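Long-range contacts in putative reductase (Peptoclostridium difficile, PDB 5J6C), which probably acts as an FMN-dependent nitroreductase, reducing nitro compounds, a chemistry of interest for the antibiotic metronidazole: residues Thr70-Val76 / Leu102-Ala108; Trp116-Ser121 / Tyr168-Cys172. All coordinates share one frame; numbering follows the deposited sequence.

Contact 1: residues Thr70-Val76 / Leu102-Ala108; sequences TWEFIVV and LAIVIIA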
# COMPACT_ATOMS: atom_id res chain seq x y z
N THR A 70 5.08 1.40 12.37
CA THR A 70 4.73 0.22 13.17
C THR A 70 5.34 -1.07 12.62
O THR A 70 5.38 -2.07 13.35
CB THR A 70 3.21 0.04 13.25
OG1 THR A 70 2.68 -0.15 11.93
CG2 THR A 70 2.53 1.25 13.89
N TRP A 71 5.79 -1.09 11.37
CA TRP A 71 6.18 -2.34 10.74
C TRP A 71 7.58 -2.78 11.18
O TRP A 71 8.33 -2.04 11.83
CB TRP A 71 6.13 -2.21 9.22
CG TRP A 71 6.40 -0.83 8.62
CD1 TRP A 71 5.51 -0.08 7.90
CD2 TRP A 71 7.61 -0.07 8.66
NE1 TRP A 71 6.09 1.10 7.51
CE2 TRP A 71 7.38 1.13 7.95
CE3 TRP A 71 8.88 -0.29 9.22
CZ2 TRP A 71 8.37 2.11 7.79
CZ3 TRP A 71 9.85 0.68 9.05
CH2 TRP A 71 9.59 1.87 8.35
N GLU A 72 7.90 -4.03 10.85
CA GLU A 72 9.25 -4.59 10.89
C GLU A 72 9.35 -5.64 9.79
O GLU A 72 8.34 -6.17 9.32
CB GLU A 72 9.60 -5.25 12.24
CG GLU A 72 9.08 -4.50 13.45
CD GLU A 72 10.08 -4.41 14.57
OE1 GLU A 72 11.22 -4.90 14.39
OE2 GLU A 72 9.71 -3.86 15.63
N PHE A 73 10.58 -5.94 9.39
CA PHE A 73 10.83 -6.79 8.24
C PHE A 73 11.73 -7.95 8.65
O PHE A 73 12.76 -7.75 9.31
CB PHE A 73 11.44 -5.98 7.10
CG PHE A 73 10.66 -4.72 6.80
CD1 PHE A 73 9.47 -4.79 6.08
CD2 PHE A 73 11.08 -3.50 7.28
CE1 PHE A 73 8.72 -3.63 5.82
CE2 PHE A 73 10.35 -2.35 7.03
CZ PHE A 73 9.17 -2.41 6.30
N ILE A 74 11.33 -9.16 8.29
CA ILE A 74 12.13 -10.35 8.50
C ILE A 74 12.56 -10.84 7.12
O ILE A 74 11.73 -11.34 6.34
CB ILE A 74 11.37 -11.43 9.28
CG1 ILE A 74 10.82 -10.84 10.58
CG2 ILE A 74 12.30 -12.61 9.59
CD1 ILE A 74 10.00 -11.82 11.39
N VAL A 75 13.84 -10.67 6.84
CA VAL A 75 14.45 -11.18 5.62
C VAL A 75 14.75 -12.66 5.79
O VAL A 75 15.42 -13.07 6.74
CB VAL A 75 15.74 -10.39 5.31
CG1 VAL A 75 16.44 -10.95 4.06
CG2 VAL A 75 15.43 -8.91 5.17
N VAL A 76 14.27 -13.47 4.85
CA VAL A 76 14.44 -14.92 4.92
C VAL A 76 15.09 -15.39 3.63
O VAL A 76 14.54 -15.18 2.54
CB VAL A 76 13.11 -15.65 5.15
CG1 VAL A 76 13.35 -17.15 5.26
CG2 VAL A 76 12.45 -15.11 6.41
N LEU A 102 14.38 -15.67 -2.05
CA LEU A 102 14.33 -14.63 -1.04
C LEU A 102 12.87 -14.37 -0.67
O LEU A 102 11.97 -14.55 -1.49
CB LEU A 102 14.98 -13.34 -1.57
CG LEU A 102 14.93 -12.10 -0.68
CD1 LEU A 102 15.64 -12.40 0.64
CD2 LEU A 102 15.57 -10.91 -1.41
N ALA A 103 12.66 -13.99 0.59
CA ALA A 103 11.36 -13.55 1.04
C ALA A 103 11.57 -12.47 2.08
O ALA A 103 12.58 -12.45 2.79
CB ALA A 103 10.53 -14.71 1.63
N ILE A 104 10.62 -11.53 2.14
CA ILE A 104 10.55 -10.55 3.21
C ILE A 104 9.17 -10.69 3.85
O ILE A 104 8.15 -10.45 3.18
CB ILE A 104 10.77 -9.12 2.71
CG1 ILE A 104 12.12 -8.98 2.01
CG2 ILE A 104 10.67 -8.14 3.89
CD1 ILE A 104 12.34 -7.62 1.46
N VAL A 105 9.15 -11.07 5.11
CA VAL A 105 7.92 -11.13 5.90
C VAL A 105 7.70 -9.76 6.53
O VAL A 105 8.59 -9.26 7.22
CB VAL A 105 8.01 -12.23 6.97
CG1 VAL A 105 6.70 -12.33 7.77
CG2 VAL A 105 8.36 -13.55 6.31
N ILE A 106 6.54 -9.16 6.26
CA ILE A 106 6.18 -7.85 6.82
C ILE A 106 5.30 -8.06 8.04
O ILE A 106 4.17 -8.56 7.94
CB ILE A 106 5.46 -6.96 5.80
CG1 ILE A 106 6.37 -6.59 4.62
CG2 ILE A 106 5.02 -5.69 6.48
CD1 ILE A 106 6.13 -7.42 3.41
N ILE A 107 5.81 -7.67 9.21
CA ILE A 107 5.07 -7.75 10.46
C ILE A 107 4.88 -6.33 10.98
O ILE A 107 5.54 -5.39 10.53
CB ILE A 107 5.78 -8.62 11.52
CG1 ILE A 107 7.06 -7.94 12.00
CG2 ILE A 107 6.04 -10.02 10.97
CD1 ILE A 107 7.80 -8.67 13.13
N ALA A 108 3.96 -6.17 11.93
CA ALA A 108 3.67 -4.86 12.47
C ALA A 108 3.31 -4.98 13.94
O ALA A 108 2.62 -5.92 14.34
CB ALA A 108 2.54 -4.18 11.70
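Glu72 N donates to Ile107 O at 2.7 Å with an N-H...O angle of 158°, the shortest of six backbone hydrogen bonds that make Trp71-Val76 and Leu102-Ala108 neighbouring antiparallel strands in the central sheet of the nitroreductase fold. The donor stands 37° above the plane of that carbonyl. The hydrogen-bonded pairs Glu72-Ile107, Ile74-Val105 and Val76-Ala103 put their side chains on one face; the non-hydrogen-bonded pairs Trp71-Ala108, Phe73-Ile106 and Val75-Ile104 put theirs on the other, where Phe73 and Ile106 also meet helix 116-133.

On the first face, Ile107 has its CG1 between the backbone N and the carbonyl carbon (chi1 69°), which turns this branch across the strands until CG1 lies 3.7 Å from Glu72 CB. The carboxylate of Glu72 leads away from this pair, and its OE1 bonds to His197 of the second subunit. That subunit also continues the sheet, adding a parallel strand beside Phe73-Val75, so this strand is an edge within one chain but not in the dimer.

On the opposite face, Phe73 and Ile106 run side by side, and Ile106 CG1 reaches the edge of the phenyl ring in its plane, 3.9 Å from Phe73 CD1. Ile104 CG2 touches Phe73 CB, also at 3.9 Å, the two side chains crossing at a slant. Within strand 71-76, Phe73 CZ sits 3.5 Å above the Trp71 ring plane, offset toward the rim of the indole.

Contact 2: residues Trp116-Ser121 / Tyr168-Cys172; sequences WIEDAS and YSVEC. With FMN (flavin mononucleotide), chain E.
Trp116 lays the benzene half of its indole against Ser169, joining the start of helix 116-133 to strand 168-177 of the sheet. A chi1 of 62° sets Trp116 CG between its backbone N and carbonyl carbon and directs the ring at the strand. Ser169 CB makes a CH-pi contact over one face, 3.9 Å from the six-membered centroid and 29° off the normal, while Ser169 OG comes within 3.1 Å of Trp116 CH2. Next, Ile117 CG2 stands 3.9 Å from Glu171 OE2, the two side chains crossing at about a right angle.

Glu118 points away from the strand, its CB 3.6 Å from FMN C7M and its OE2 in a salt bridge with Arg144 of the second subunit. Asp119 likewise serves the flavin pocket: OD1 lies 3.8 Å from FMN C8M and is held by Ser65 N. Ala120 returns to the strand, with CB 3.7 Å from both CB and CG of Glu171. Ser121 OG donates to Ile117 O at 2.6 Å, and Ser121 N reaches that same oxygen from the opposite face of its plane.

Between 116-121 and 168-172 the contact is van der Waals and CH-pi packing, although Glu171 brings a buried carboxylate into it. That group lies close to Glu118 of the second subunit; its long, weak ion pair with Arg144 of its own chain, which salt-bridges that Glu118, probably eases the like-charge proximity.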
# COMPACT_ATOMS: atom_id res chain seq x y z
N TRP A 116 -2.08 -0.35 11.46
CA TRP A 116 -0.88 -1.09 11.09
C TRP A 116 -1.08 -1.89 9.80
O TRP A 116 -0.11 -2.17 9.08
CB TRP A 116 -0.45 -2.03 12.22
CG TRP A 116 -1.45 -3.09 12.58
CD1 TRP A 116 -2.39 -3.02 13.57
CD2 TRP A 116 -1.62 -4.37 11.96
NE1 TRP A 116 -3.13 -4.17 13.60
CE2 TRP A 116 -2.68 -5.02 12.63
CE3 TRP A 116 -0.97 -5.04 10.91
CZ2 TRP A 116 -3.11 -6.30 12.27
CZ3 TRP A 116 -1.41 -6.31 10.56
CH2 TRP A 116 -2.46 -6.93 11.24
N ILE A 117 -2.33 -2.26 9.49
CA ILE A 117 -2.63 -2.92 8.21
C ILE A 117 -2.24 -2.02 7.05
O ILE A 117 -1.58 -2.44 6.09
CB ILE A 117 -4.12 -3.30 8.13
CG1 ILE A 117 -4.50 -4.26 9.25
CG2 ILE A 117 -4.42 -3.92 6.77
CD1 ILE A 117 -6.02 -4.50 9.35
N GLU A 118 -2.65 -0.75 7.12
CA GLU A 118 -2.28 0.22 6.11
C GLU A 118 -0.77 0.39 6.05
O GLU A 118 -0.16 0.30 4.98
CB GLU A 118 -2.96 1.55 6.41
CG GLU A 118 -4.45 1.59 6.07
CD GLU A 118 -5.37 0.99 7.13
OE1 GLU A 118 -4.90 0.24 8.03
OE2 GLU A 118 -6.58 1.28 7.06
N ASP A 119 -0.14 0.66 7.21
CA ASP A 119 1.30 0.85 7.27
C ASP A 119 2.02 -0.30 6.58
O ASP A 119 2.87 -0.09 5.71
CB ASP A 119 1.78 0.94 8.73
CG ASP A 119 1.43 2.25 9.40
OD1 ASP A 119 1.00 3.19 8.70
OD2 ASP A 119 1.62 2.35 10.64
N ALA A 120 1.69 -1.53 6.99
CA ALA A 120 2.38 -2.70 6.46
C ALA A 120 2.14 -2.84 4.97
O ALA A 120 3.05 -3.23 4.23
CB ALA A 120 1.91 -3.96 7.19
N SER A 121 0.92 -2.51 4.52
CA SER A 121 0.59 -2.68 3.11
C SER A 121 1.40 -1.72 2.25
O SER A 121 1.82 -2.08 1.15
CB SER A 121 -0.91 -2.45 2.90
OG SER A 121 -1.67 -3.34 3.67
N TYR A 168 3.11 -8.60 17.83
CA TYR A 168 3.20 -8.41 16.39
C TYR A 168 2.16 -9.25 15.67
O TYR A 168 1.81 -10.35 16.10
CB TYR A 168 4.59 -8.79 15.88
CG TYR A 168 5.69 -7.94 16.45
CD1 TYR A 168 5.91 -6.65 15.97
CD2 TYR A 168 6.49 -8.41 17.48
CE1 TYR A 168 6.91 -5.87 16.50
CE2 TYR A 168 7.50 -7.63 18.01
CZ TYR A 168 7.70 -6.36 17.51
OH TYR A 168 8.69 -5.58 18.02
N SER A 169 1.69 -8.72 14.54
CA SER A 169 0.85 -9.45 13.60
C SER A 169 1.55 -9.52 12.25
O SER A 169 2.26 -8.59 11.85
CB SER A 169 -0.51 -8.76 13.47
OG SER A 169 -1.36 -9.52 12.64
N VAL A 170 1.34 -10.62 11.52
CA VAL A 170 1.96 -10.84 10.22
C VAL A 170 0.99 -10.39 9.14
O VAL A 170 -0.14 -10.87 9.07
CB VAL A 170 2.38 -12.30 10.01
CG1 VAL A 170 3.12 -12.44 8.67
CG2 VAL A 170 3.25 -12.78 11.15
N GLU A 171 1.44 -9.46 8.29
CA GLU A 171 0.60 -8.93 7.23
C GLU A 171 0.66 -9.79 5.98
O GLU A 171 -0.38 -10.22 5.46
CB GLU A 171 1.02 -7.49 6.90
CG GLU A 171 0.39 -6.95 5.61
CD GLU A 171 -1.13 -6.98 5.64
OE1 GLU A 171 -1.75 -7.23 4.59
OE2 GLU A 171 -1.71 -6.76 6.71
N CYS A 172 1.87 -10.08 5.51
CA CYS A 172 2.06 -10.77 4.25
C CYS A 172 3.52 -11.16 4.14
O CYS A 172 4.37 -10.64 4.87
CB CYS A 172 1.66 -9.88 3.06
SG CYS A 172 2.69 -8.37 2.93
N1 FMN E . -1.60 12.75 7.80
C2 FMN E . -2.62 13.58 8.24
O2 FMN E . -2.45 14.79 8.33
N3 FMN E . -3.86 13.07 8.58
C4 FMN E . -4.09 11.71 8.48
O4 FMN E . -5.20 11.25 8.77
C4A FMN E . -3.07 10.88 8.04
N5 FMN E . -3.32 9.53 7.93
C5A FMN E . -2.31 8.69 7.49
C6 FMN E . -2.60 7.32 7.41
C7 FMN E . -1.64 6.43 6.96
C7M FMN E . -2.01 4.97 6.89
C8 FMN E . -0.37 6.90 6.59
C8M FMN E . 0.66 5.92 6.10
C9 FMN E . -0.08 8.27 6.68
C9A FMN E . -1.05 9.18 7.13
N10 FMN E . -0.80 10.55 7.21
C10 FMN E . -1.81 11.39 7.68
C1' FMN E . 0.57 11.12 6.89
C2' FMN E . 1.38 10.96 8.23
O2' FMN E . 1.25 12.04 9.13
C3' FMN E . 2.88 10.62 8.25
O3' FMN E . 3.75 11.45 9.04
C4' FMN E . 3.54 10.68 6.93
O4' FMN E . 3.01 9.73 6.04
C5' FMN E . 5.01 10.41 7.26
O5' FMN E . 5.67 11.63 7.03
P FMN E . 6.00 11.94 5.49
O1P FMN E . 7.27 11.20 5.16
O2P FMN E . 4.92 11.40 4.57
O3P FMN E . 6.18 13.43 5.26

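The centres of contacts 1 and 2 lie about 9 Å apart, and in sequence both segments of contact 1 precede both of contact 2. Strand 102-109, a partner in contact 1, lies between 71-76 and 168-177 in the antiparallel sheet and leads along the chain into helix 116-133. Ile106 O to Glu171 N at 2.9 Å and Ala108 O to Ser169 N at 3.0 Å are probable hydrogen bonds linking the contacts. The helix packs on this sheet as well, with Trp71 CD1 3.4 Å from Asp119 O. Contact 2 carries Glu118 and Asp119 of the flavin pocket, and both contacts also border the second subunit.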